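Local coordinates for protein putative transcription regulator (Lactobacillus plantarum WCFS1, PDB 3COL) that probably binds operator DNA and regulates transcription as a dimeric, all-helical member of the TetR family, at residues R68-T73 with R90-Q95; Y97-S100 with D105-T108; N136-A141 with K145-L150; F160-T165 with Q187-A192. All blocks are in the same frame, centred on the assembly; numbering follows the deposited sequence.

How the contacts relate
The four contacts follow one another along the chain, all in the helices that follow the first four, in the part of the chain that carries dimerisation in TetR-type regulators. Contacts 1 and 2 share helix 85-102, with centres about 12 Å apart, and touch through R68, I69 and Y99. Contact 4, pairing helices 152-171 and 182-193, lies about 15 Å from contact 1 and 13 Å from contact 2 between centres and meets both, mainly through F160, I163 and H164. Contact 3 closes the end of helix 133-143 and adjoins contact 4 through W190 and K148. Contact 4, and contact 3 through K148 and L150, reach the second subunit, consistent with a place at or beside the dimer interface.

Contact 1 (R68-T73 with R90-Q95); sequences RILSTT and RLYVQQ
I69 presents its backbone carbonyl to the amide end of Q95, whose NE2 donates to I69 O at 2.9 Å. The bond is fairly straight (157° at the hydrogen), and the donor arrives nearly head-on to the carbonyl, close to the plane of the Q95 amide. Q95 sends CG out anti to its backbone N (chi1 -177°) and then bends at chi2 (48°), which brings the amide round to the I69 carbonyl. The next residue, L70, spreads its two methyls. CD2 lies 3.6 Å from Q95 CG, the two chains running past each other in opposite senses, and also touches the Y92 ring, while CD1 approaches that ring at its edge, 3.8 Å from Y92 CE1. Leucine and tyrosine cross at about a right angle, and Y92 in turn packs on M156 and F160 of helix 152-171. S71 then takes the N-cap position of helix 72-78: its side chain caps a backbone N, while its own N bonds to D74 OD2, as in a capping box. The contact fastens the link between helices 54-67 and 72-78 onto helix 85-102; in TetR-family proteins such a junction joins the DNA-binding domain to the regulatory domain.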
loop_
_atom_site.group_PDB
_atom_site.type_symbol
_atom_site.label_atom_id
_atom_site.label_comp_id
_atom_site.label_asym_id
_atom_site.label_seq_id
_atom_site.Cartn_x
_atom_site.Cartn_y
_atom_site.Cartn_z
ATOM N N ARG A 68 2.190 -8.122 16.507
ATOM C CA ARG A 68 2.929 -7.077 17.203
ATOM C C ARG A 68 2.200 -5.718 17.212
ATOM O O ARG A 68 2.558 -4.815 17.969
ATOM C CB ARG A 68 4.370 -6.945 16.648
ATOM C CG ARG A 68 5.448 -7.379 17.643
ATOM C CD ARG A 68 6.838 -6.803 17.292
ATOM N NE ARG A 68 7.741 -7.754 16.607
ATOM C CZ ARG A 68 7.916 -7.816 15.291
ATOM N NH1 ARG A 68 7.231 -7.004 14.488
ATOM N NH2 ARG A 68 8.778 -8.687 14.779
ATOM N N ILE A 69 1.179 -5.562 16.386
ATOM C CA ILE A 69 0.537 -4.253 16.285
ATOM C C ILE A 69 -0.202 -3.824 17.583
ATOM O O ILE A 69 0.085 -2.744 18.139
ATOM C CB ILE A 69 -0.357 -4.152 15.056
ATOM C CG1 ILE A 69 0.438 -4.548 13.799
ATOM C CG2 ILE A 69 -0.964 -2.713 14.939
ATOM C CD1 ILE A 69 -0.380 -4.594 12.540
ATOM N N LEU A 70 -1.090 -4.682 18.080
ATOM C CA LEU A 70 -1.883 -4.403 19.280
ATOM C C LEU A 70 -1.668 -5.436 20.375
ATOM O O LEU A 70 -1.681 -6.633 20.108
ATOM C CB LEU A 70 -3.374 -4.405 18.926
ATOM C CG LEU A 70 -3.825 -3.502 17.785
ATOM C CD1 LEU A 70 -5.178 -3.925 17.295
ATOM C CD2 LEU A 70 -3.815 -2.044 18.198
ATOM N N SER A 71 -1.534 -4.957 21.618
ATOM C CA SER A 71 -1.447 -5.818 22.789
ATOM C C SER A 71 -2.841 -6.234 23.228
ATOM O O SER A 71 -3.846 -5.725 22.699
ATOM C CB SER A 71 -0.750 -5.092 23.928
ATOM O OG SER A 71 -1.602 -4.109 24.507
ATOM N N THR A 72 -2.885 -7.164 24.181
ATOM C CA THR A 72 -4.119 -7.615 24.842
ATOM C C THR A 72 -4.799 -6.449 25.559
ATOM O O THR A 72 -6.013 -6.277 25.451
ATOM C CB THR A 72 -3.822 -8.735 25.868
ATOM O OG1 THR A 72 -2.840 -9.633 25.329
ATOM C CG2 THR A 72 -5.092 -9.525 26.210
ATOM N N THR A 73 -3.989 -5.676 26.287
ATOM C CA THR A 73 -4.340 -4.366 26.849
ATOM C C THR A 73 -5.001 -3.404 25.832
ATOM O O THR A 73 -6.055 -2.816 26.122
ATOM C CB THR A 73 -3.077 -3.697 27.437
ATOM O OG1 THR A 73 -2.609 -4.487 28.535
ATOM C CG2 THR A 73 -3.360 -2.303 27.940
ATOM N N ARG A 90 -9.317 6.781 17.754
ATOM C CA ARG A 90 -8.098 7.547 17.927
ATOM C C ARG A 90 -7.000 6.724 18.614
ATOM O O ARG A 90 -5.844 6.734 18.174
ATOM C CB ARG A 90 -8.367 8.860 18.679
ATOM C CG ARG A 90 -7.184 9.845 18.624
ATOM C CD ARG A 90 -7.443 11.116 19.433
ATOM N NE ARG A 90 -7.418 10.834 20.874
ATOM C CZ ARG A 90 -8.506 10.718 21.641
ATOM N NH1 ARG A 90 -9.702 10.865 21.114
ATOM N NH2 ARG A 90 -8.390 10.467 22.937
ATOM N N LEU A 91 -7.375 6.016 19.683
ATOM C CA LEU A 91 -6.472 5.099 20.397
ATOM C C LEU A 91 -5.922 4.049 19.451
ATOM O O LEU A 91 -4.732 3.727 19.493
ATOM C CB LEU A 91 -7.209 4.387 21.539
ATOM C CG LEU A 91 -7.720 5.245 22.717
ATOM C CD1 LEU A 91 -8.485 4.330 23.720
ATOM C CD2 LEU A 91 -6.592 6.048 23.398
ATOM N N TYR A 92 -6.804 3.501 18.612
ATOM C CA TYR A 92 -6.359 2.495 17.643
ATOM C C TYR A 92 -5.330 3.034 16.652
ATOM O O TYR A 92 -4.280 2.442 16.453
ATOM C CB TYR A 92 -7.562 1.881 16.906
ATOM C CG TYR A 92 -7.157 0.965 15.779
ATOM C CD1 TYR A 92 -6.404 -0.178 16.020
ATOM C CD2 TYR A 92 -7.491 1.273 14.475
ATOM C CE1 TYR A 92 -6.018 -1.003 14.966
ATOM C CE2 TYR A 92 -7.102 0.476 13.434
ATOM C CZ TYR A 92 -6.365 -0.653 13.690
ATOM O OH TYR A 92 -6.006 -1.459 12.630
ATOM N N VAL A 93 -5.657 4.140 15.998
ATOM C CA VAL A 93 -4.804 4.680 14.983
ATOM C C VAL A 93 -3.493 5.166 15.610
ATOM O O VAL A 93 -2.440 5.060 15.001
ATOM C CB VAL A 93 -5.507 5.816 14.192
ATOM C CG1 VAL A 93 -4.575 6.366 13.104
ATOM C CG2 VAL A 93 -6.805 5.285 13.549
ATOM N N GLN A 94 -3.555 5.705 16.821
ATOM C CA GLN A 94 -2.327 6.151 17.471
ATOM C C GLN A 94 -1.369 4.979 17.777
ATOM O O GLN A 94 -0.149 5.104 17.605
ATOM C CB GLN A 94 -2.636 6.977 18.712
ATOM C CG GLN A 94 -1.438 7.257 19.585
ATOM C CD GLN A 94 -1.559 8.595 20.195
ATOM O OE1 GLN A 94 -2.583 8.923 20.815
ATOM N NE2 GLN A 94 -0.538 9.417 20.001
ATOM N N GLN A 95 -1.919 3.854 18.218
ATOM C CA GLN A 95 -1.126 2.618 18.369
ATOM C C GLN A 95 -0.503 2.109 17.041
ATOM O O GLN A 95 0.691 1.809 16.985
ATOM C CB GLN A 95 -1.979 1.521 19.035
ATOM C CG GLN A 95 -1.242 0.197 19.322
ATOM C CD GLN A 95 0.129 0.376 20.004
ATOM O OE1 GLN A 95 0.317 1.246 20.868
ATOM N NE2 GLN A 95 1.088 -0.469 19.619
#

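Contact 2 (Y97-S100 with D105-T108); sequences YDYS and DSLT
S106, the first residue of helix 106-117, receives the phenol of Y99: the hydroxyl OH donates to S106 OG over 2.5 Å, shorter than usual and perhaps partly coordinate error. S106 OG lies in the plane of the Y99 ring, beyond its edge, and S106 CB comes within 3.6 Å of Y99 CE2. With CG turned opposite the backbone N (chi1 173°), the tyrosine ring is carried out toward helix 106-117. S106 OG has a second partner in E65 OE1, so a chain of polar contacts, Y99 to S106 to E65, links helix 85-102 to helix 54-67, the helix that leads from the DNA-binding region in this TetR-type fold. A phenylalanine in place of Y99 would probably leave S106 OG with E65 but without its phenol partner, and deprive R68 NH1 of its weak bond to the hydroxyl. L107 follows with both methyls near S100: CD2 is 3.6 Å from S100 OG, and CD1 is 4.0 Å from S100 CB. Its backbone N gives its hydrogen to a water 3.1 Å away, and the same water is hydrogen-bonded to S100 OG at 2.9 Å, bridging two consecutive helices. S100 OG also bonds to T167 OG1 of helix 152-171, and L107 packs on H164 of that helix.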
loop_
_atom_site.group_PDB
_atom_site.type_symbol
_atom_site.label_atom_id
_atom_site.label_comp_id
_atom_site.label_asym_id
_atom_site.label_seq_id
_atom_site.Cartn_x
_atom_site.Cartn_y
_atom_site.Cartn_z
ATOM N N TYR A 97 0.224 3.810 14.432
ATOM C CA TYR A 97 1.232 4.840 14.173
ATOM C C TYR A 97 2.512 4.628 14.967
ATOM O O TYR A 97 3.598 4.546 14.374
ATOM C CB TYR A 97 0.623 6.224 14.451
ATOM C CG TYR A 97 1.526 7.410 14.265
ATOM C CD1 TYR A 97 1.601 8.072 13.037
ATOM C CD2 TYR A 97 2.289 7.903 15.346
ATOM C CE1 TYR A 97 2.456 9.206 12.876
ATOM C CE2 TYR A 97 3.128 9.032 15.208
ATOM C CZ TYR A 97 3.205 9.675 13.967
ATOM O OH TYR A 97 4.051 10.772 13.823
ATOM N N ASP A 98 2.393 4.512 16.293
ATOM C CA ASP A 98 3.579 4.268 17.143
ATOM C C ASP A 98 4.244 2.958 16.755
ATOM O O ASP A 98 5.484 2.903 16.625
ATOM C CB ASP A 98 3.208 4.186 18.626
ATOM C CG ASP A 98 2.743 5.525 19.208
ATOM O OD1 ASP A 98 3.051 6.598 18.643
ATOM O OD2 ASP A 98 2.093 5.480 20.277
ATOM N N TYR A 99 3.422 1.911 16.619
ATOM C CA TYR A 99 3.905 0.581 16.221
ATOM C C TYR A 99 4.729 0.623 14.940
ATOM O O TYR A 99 5.826 0.083 14.883
ATOM C CB TYR A 99 2.781 -0.454 16.052
ATOM C CG TYR A 99 3.365 -1.722 15.479
ATOM C CD1 TYR A 99 4.162 -2.561 16.277
ATOM C CD2 TYR A 99 3.215 -2.043 14.132
ATOM C CE1 TYR A 99 4.735 -3.686 15.755
ATOM C CE2 TYR A 99 3.801 -3.175 13.602
ATOM C CZ TYR A 99 4.553 -3.987 14.417
ATOM O OH TYR A 99 5.150 -5.122 13.907
ATOM N N SER A 100 4.177 1.260 13.909
ATOM C CA SER A 100 4.843 1.330 12.634
ATOM C C SER A 100 6.184 2.079 12.684
ATOM O O SER A 100 7.159 1.630 12.098
ATOM C CB SER A 100 3.904 1.920 11.566
ATOM O OG SER A 100 4.524 1.899 10.271
ATOM N N ASP A 105 9.789 -1.753 9.057
ATOM C CA ASP A 105 9.603 -2.722 7.977
ATOM C C ASP A 105 8.379 -3.592 8.154
ATOM O O ASP A 105 8.101 -4.403 7.300
ATOM C CB ASP A 105 10.814 -3.676 7.855
ATOM C CG ASP A 105 12.048 -2.960 7.361
ATOM O OD1 ASP A 105 11.917 -2.092 6.468
ATOM O OD2 ASP A 105 13.119 -3.245 7.901
ATOM N N SER A 106 7.680 -3.452 9.276
ATOM C CA SER A 106 6.624 -4.409 9.596
ATOM C C SER A 106 5.465 -4.340 8.617
ATOM O O SER A 106 5.057 -5.348 8.036
ATOM C CB SER A 106 6.165 -4.236 11.053
ATOM O OG SER A 106 5.387 -5.345 11.434
ATOM N N LEU A 107 4.971 -3.131 8.373
ATOM C CA LEU A 107 3.852 -2.953 7.481
ATOM C C LEU A 107 4.229 -3.348 6.069
ATOM O O LEU A 107 3.424 -3.916 5.345
ATOM C CB LEU A 107 3.345 -1.501 7.558
ATOM C CG LEU A 107 2.227 -1.206 8.567
ATOM C CD1 LEU A 107 2.650 -1.521 9.926
ATOM C CD2 LEU A 107 1.782 0.280 8.508
ATOM N N THR A 108 5.471 -3.076 5.681
ATOM C CA THR A 108 5.963 -3.479 4.363
ATOM C C THR A 108 5.903 -5.001 4.224
ATOM O O THR A 108 5.436 -5.518 3.189
ATOM C CB THR A 108 7.419 -2.988 4.127
ATOM O OG1 THR A 108 7.442 -1.554 4.138
ATOM C CG2 THR A 108 7.981 -3.503 2.767
HETATM O O HOH W 1 5.938 -0.525 9.635
#

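Contact 3 (N136-A141 with K145-L150); sequences NLLTAA and KVIKQL
A141 O takes two backbone hydrogen bonds from the chain that turns back under the end of helix 133-143. V146 N comes in at 2.9 Å from A141 O, nearly in line with its C=O, whereas I147 N lies 3.3 Å from A141 O and well above the carbonyl plane, with its N-H aimed straight at the oxygen (165°). K145 adopts positive phi (59°), making this a Schellman motif in which V146 N supplies the bond reaching back across the last turn. The motif's usual apolar pairing is present as well: the CB atoms of A141 and V146 stand 4.4 Å apart. I147 does most of the side-chain packing. Its CG1 sits between backbone N and carbonyl carbon (chi1 69°), the crowded position, and from there the branch runs in beneath the helix. CD1 ends 3.7 Å from A141 CB and 4.0 Å from L138 CD2, the leucine being crossed at about a right angle. The same methyl also lies 3.6 Å from L138 O. Around this turn, A141 packs on I89 of helix 85-102, and V146 on V85 and T86 of the same helix. V146 and I147 both lie against W190 of helix 182-193, while I147 touches H155 of helix 152-171. K148 leads away from the turn: its NZ bonds to the backbone oxygens of A192 and K194 and forms a salt bridge with D191 of the second subunit. The turn is thus packed between helices 85-102, 152-171 and 182-193 of its own chain, and K148 and L150, just after it, touch the second subunit.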
loop_
_atom_site.group_PDB
_atom_site.type_symbol
_atom_site.label_atom_id
_atom_site.label_comp_id
_atom_site.label_asym_id
_atom_site.label_seq_id
_atom_site.Cartn_x
_atom_site.Cartn_y
_atom_site.Cartn_z
ATOM N N ASN A 136 -15.315 -4.809 14.338
ATOM C CA ASN A 136 -16.501 -4.489 15.130
ATOM C C ASN A 136 -16.573 -3.036 15.541
ATOM O O ASN A 136 -17.655 -2.421 15.526
ATOM C CB ASN A 136 -16.599 -5.402 16.372
ATOM C CG ASN A 136 -16.993 -6.837 16.017
ATOM O OD1 ASN A 136 -17.034 -7.206 14.842
ATOM N ND2 ASN A 136 -17.302 -7.642 17.030
ATOM N N LEU A 137 -15.421 -2.477 15.889
ATOM C CA LEU A 137 -15.350 -1.063 16.271
ATOM C C LEU A 137 -15.746 -0.189 15.074
ATOM O O LEU A 137 -16.493 0.760 15.224
ATOM C CB LEU A 137 -13.934 -0.700 16.733
ATOM C CG LEU A 137 -13.527 0.762 16.999
ATOM C CD1 LEU A 137 -14.526 1.440 17.957
ATOM C CD2 LEU A 137 -12.064 0.803 17.553
ATOM N N LEU A 138 -15.209 -0.519 13.897
ATOM C CA LEU A 138 -15.450 0.290 12.708
ATOM C C LEU A 138 -16.907 0.180 12.263
ATOM O O LEU A 138 -17.552 1.188 12.001
ATOM C CB LEU A 138 -14.437 -0.032 11.586
ATOM C CG LEU A 138 -12.990 0.311 11.972
ATOM C CD1 LEU A 138 -12.045 0.029 10.847
ATOM C CD2 LEU A 138 -12.864 1.769 12.329
ATOM N N THR A 139 -17.457 -1.026 12.242
ATOM C CA THR A 139 -18.885 -1.183 11.887
ATOM C C THR A 139 -19.824 -0.452 12.850
ATOM O O THR A 139 -20.813 0.194 12.426
ATOM C CB THR A 139 -19.310 -2.684 11.682
ATOM O OG1 THR A 139 -19.207 -3.397 12.919
ATOM C CG2 THR A 139 -18.399 -3.348 10.706
ATOM N N ALA A 140 -19.506 -0.520 14.142
ATOM C CA ALA A 140 -20.272 0.219 15.148
ATOM C C ALA A 140 -20.206 1.729 14.897
ATOM O O ALA A 140 -21.215 2.414 14.957
ATOM C CB ALA A 140 -19.791 -0.126 16.557
ATOM N N ALA A 141 -19.017 2.218 14.530
ATOM C CA ALA A 141 -18.832 3.625 14.186
ATOM C C ALA A 141 -19.604 3.994 12.905
ATOM O O ALA A 141 -20.146 5.101 12.785
ATOM C CB ALA A 141 -17.308 3.945 14.049
ATOM N N LYS A 145 -23.196 6.518 12.530
ATOM C CA LYS A 145 -22.911 7.614 11.624
ATOM C C LYS A 145 -21.764 8.525 12.102
ATOM O O LYS A 145 -21.739 9.720 11.811
ATOM C CB LYS A 145 -24.192 8.379 11.249
ATOM C CG LYS A 145 -25.188 7.513 10.436
ATOM C CD LYS A 145 -26.063 8.364 9.485
ATOM C CE LYS A 145 -27.014 7.511 8.622
ATOM N NZ LYS A 145 -28.327 8.246 8.333
ATOM N N VAL A 146 -20.816 7.921 12.810
ATOM C CA VAL A 146 -19.610 8.602 13.259
ATOM C C VAL A 146 -18.561 8.627 12.149
ATOM O O VAL A 146 -17.879 9.643 11.941
ATOM C CB VAL A 146 -19.077 7.931 14.529
ATOM C CG1 VAL A 146 -17.682 8.377 14.849
ATOM C CG2 VAL A 146 -20.032 8.263 15.722
ATOM N N ILE A 147 -18.401 7.515 11.440
ATOM C CA ILE A 147 -17.514 7.515 10.270
ATOM C C ILE A 147 -18.341 7.195 9.014
ATOM O O ILE A 147 -19.505 6.744 9.123
ATOM C CB ILE A 147 -16.311 6.555 10.457
ATOM C CG1 ILE A 147 -16.798 5.095 10.453
ATOM C CG2 ILE A 147 -15.482 6.977 11.695
ATOM C CD1 ILE A 147 -15.707 4.009 10.694
ATOM N N LYS A 148 -17.768 7.467 7.846
ATOM C CA LYS A 148 -18.454 7.345 6.562
ATOM C C LYS A 148 -19.071 5.973 6.266
ATOM O O LYS A 148 -18.513 4.932 6.635
ATOM C CB LYS A 148 -17.491 7.715 5.431
ATOM C CG LYS A 148 -17.071 9.210 5.455
ATOM C CD LYS A 148 -16.217 9.577 4.229
ATOM C CE LYS A 148 -15.976 11.081 4.103
ATOM N NZ LYS A 148 -15.017 11.513 5.204
ATOM N N GLN A 149 -20.218 5.967 5.584
ATOM C CA GLN A 149 -20.843 4.698 5.162
ATOM C C GLN A 149 -20.048 4.116 4.011
ATOM O O GLN A 149 -20.500 4.114 2.872
ATOM C CB GLN A 149 -22.318 4.903 4.720
ATOM C CG GLN A 149 -23.186 5.566 5.765
ATOM C CD GLN A 149 -23.298 4.736 7.027
ATOM O OE1 GLN A 149 -23.074 5.244 8.130
ATOM N NE2 GLN A 149 -23.608 3.434 6.868
ATOM N N LEU A 150 -18.821 3.682 4.288
ATOM C CA LEU A 150 -17.974 3.094 3.291
ATOM C C LEU A 150 -17.456 1.789 3.864
ATOM O O LEU A 150 -17.496 1.585 5.085
ATOM C CB LEU A 150 -16.785 4.026 2.978
ATOM C CG LEU A 150 -17.091 5.305 2.164
ATOM C CD1 LEU A 150 -15.877 6.214 2.121
ATOM C CD2 LEU A 150 -17.570 4.952 0.744
#

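Contact 4 (F160-T165 with Q187-A192); sequences FSTIHT and QMIWDA
T162 and I189 meet where segments 160-165 and 187-192, on helices 152-171 and 182-193, run nearly antiparallel (167°), their local axes 10.3 Å apart at closest approach. Two such helices from each subunit commonly form the four-helix dimer interface of TetR-family proteins, and contacts here with the second subunit are consistent with that. Packing between carbons dominates. I189 slides past T162 in the opposite sense, its CG1 3.7 Å from T162 CG2 and its CD1 3.9 Å from T162 CB. The I189 CD1 methyl then meets I163 CG1 at 4.0 Å, the two isoleucines crossing at about a right angle. Replacing I189 by an alanine would probably open a gap beside T162 CG2 and I163 CG1, leaving both without their main neighbour across the helix pair. On the polar side, no hydrogen bond joins the two segments: T162 OG1 bonds back to V158 O in its own helix, which helps fix the threonine rotation (chi1 -58°) with CG2 directed at the facing helix. The remaining contact involves selenium. M188, a selenomethionine, bends at chi3 and also packs on H155 of the second subunit; its SE lies 4.1 Å from T162 CG2.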
loop_
_atom_site.group_PDB
_atom_site.type_symbol
_atom_site.label_atom_id
_atom_site.label_comp_id
_atom_site.label_asym_id
_atom_site.label_seq_id
_atom_site.Cartn_x
_atom_site.Cartn_y
_atom_site.Cartn_z
ATOM N N PHE A 160 -3.834 2.362 7.336
ATOM C CA PHE A 160 -2.591 1.656 7.122
ATOM C C PHE A 160 -1.725 2.245 6.041
ATOM O O PHE A 160 -0.489 2.325 6.200
ATOM C CB PHE A 160 -2.851 0.147 6.925
ATOM C CG PHE A 160 -3.044 -0.556 8.230
ATOM C CD1 PHE A 160 -2.008 -1.269 8.804
ATOM C CD2 PHE A 160 -4.252 -0.425 8.939
ATOM C CE1 PHE A 160 -2.185 -1.884 10.034
ATOM C CE2 PHE A 160 -4.427 -1.018 10.151
ATOM C CZ PHE A 160 -3.395 -1.743 10.716
ATOM N N SER A 161 -2.351 2.664 4.937
ATOM C CA SER A 161 -1.580 3.212 3.800
ATOM C C SER A 161 -0.879 4.524 4.129
ATOM O O SER A 161 0.287 4.703 3.790
ATOM C CB SER A 161 -2.449 3.360 2.560
ATOM O OG SER A 161 -1.768 4.089 1.561
ATOM N N THR A 162 -1.584 5.412 4.822
ATOM C CA THR A 162 -1.041 6.720 5.262
ATOM C C THR A 162 0.121 6.536 6.258
ATOM O O THR A 162 1.150 7.166 6.104
ATOM C CB THR A 162 -2.130 7.612 5.912
ATOM O OG1 THR A 162 -3.187 7.813 4.958
ATOM C CG2 THR A 162 -1.589 8.994 6.360
ATOM N N ILE A 163 -0.072 5.672 7.262
ATOM C CA ILE A 163 0.986 5.375 8.204
ATOM C C ILE A 163 2.153 4.672 7.526
ATOM O O ILE A 163 3.311 4.954 7.820
ATOM C CB ILE A 163 0.437 4.587 9.422
ATOM C CG1 ILE A 163 -0.460 5.523 10.261
ATOM C CG2 ILE A 163 1.575 3.961 10.224
ATOM C CD1 ILE A 163 -1.334 4.790 11.336
ATOM N N HIS A 164 1.863 3.753 6.609
ATOM C CA HIS A 164 2.942 3.064 5.949
ATOM C C HIS A 164 3.815 4.027 5.124
ATOM O O HIS A 164 5.019 3.985 5.242
ATOM C CB HIS A 164 2.415 1.910 5.093
ATOM C CG HIS A 164 3.495 1.044 4.550
ATOM N ND1 HIS A 164 3.366 0.344 3.376
ATOM C CD2 HIS A 164 4.735 0.769 5.014
ATOM C CE1 HIS A 164 4.485 -0.319 3.134
ATOM N NE2 HIS A 164 5.328 -0.075 4.111
ATOM N N THR A 165 3.192 4.879 4.305
ATOM C CA THR A 165 3.893 5.875 3.484
ATOM C C THR A 165 4.750 6.805 4.352
ATOM O O THR A 165 5.912 7.069 4.047
ATOM C CB THR A 165 2.915 6.698 2.622
ATOM O OG1 THR A 165 2.124 5.820 1.797
ATOM C CG2 THR A 165 3.658 7.656 1.694
ATOM N N GLN A 187 -4.788 14.041 11.462
ATOM C CA GLN A 187 -5.777 14.959 10.868
ATOM C C GLN A 187 -6.221 14.470 9.448
ATOM O O GLN A 187 -7.423 14.440 9.116
ATOM C CB GLN A 187 -5.256 16.388 10.839
ATOM C CG GLN A 187 -6.345 17.430 10.524
ATOM C CD GLN A 187 -5.738 18.788 10.204
ATOM O OE1 GLN A 187 -4.790 18.900 9.394
ATOM N NE2 GLN A 187 -6.236 19.816 10.862
HETATM N N MSE A 188 -5.265 14.057 8.627
HETATM C CA MSE A 188 -5.607 13.495 7.301
HETATM C C MSE A 188 -6.455 12.192 7.420
HETATM O O MSE A 188 -7.493 12.052 6.777
HETATM C CB MSE A 188 -4.357 13.250 6.462
HETATM C CG MSE A 188 -4.630 12.219 5.327
HETATM SE SE MSE A 188 -3.104 12.054 4.136
HETATM C CE MSE A 188 -3.335 13.590 2.974
ATOM N N ILE A 189 -6.014 11.257 8.263
ATOM C CA ILE A 189 -6.687 9.955 8.423
ATOM C C ILE A 189 -8.093 10.096 8.989
ATOM O O ILE A 189 -9.023 9.478 8.491
ATOM C CB ILE A 189 -5.849 9.015 9.313
ATOM C CG1 ILE A 189 -4.514 8.656 8.619
ATOM C CG2 ILE A 189 -6.667 7.781 9.753
ATOM C CD1 ILE A 189 -3.517 8.002 9.566
ATOM N N TRP A 190 -8.236 10.922 10.029
ATOM C CA TRP A 190 -9.537 11.135 10.675
ATOM C C TRP A 190 -10.519 11.889 9.780
ATOM O O TRP A 190 -11.693 11.530 9.720
ATOM C CB TRP A 190 -9.391 11.843 12.066
ATOM C CG TRP A 190 -10.729 12.041 12.820
ATOM C CD1 TRP A 190 -11.261 13.234 13.258
ATOM C CD2 TRP A 190 -11.691 11.022 13.197
ATOM N NE1 TRP A 190 -12.462 13.016 13.876
ATOM C CE2 TRP A 190 -12.763 11.680 13.840
ATOM C CE3 TRP A 190 -11.760 9.620 13.019
ATOM C CZ2 TRP A 190 -13.879 10.985 14.344
ATOM C CZ3 TRP A 190 -12.862 8.933 13.500
ATOM C CH2 TRP A 190 -13.917 9.610 14.155
ATOM N N ASP A 191 -10.065 12.957 9.122
ATOM C CA ASP A 191 -10.889 13.609 8.062
ATOM C C ASP A 191 -11.381 12.608 6.991
ATOM O O ASP A 191 -12.558 12.643 6.576
ATOM C CB ASP A 191 -10.133 14.755 7.365
ATOM C CG ASP A 191 -9.943 15.962 8.270
ATOM O OD1 ASP A 191 -10.515 15.946 9.371
ATOM O OD2 ASP A 191 -9.225 16.917 7.888
ATOM N N ALA A 192 -10.462 11.763 6.520
ATOM C CA ALA A 192 -10.794 10.722 5.499
ATOM C C ALA A 192 -11.937 9.857 6.018
ATOM O O ALA A 192 -12.904 9.661 5.326
ATOM C CB ALA A 192 -9.614 9.856 5.236
#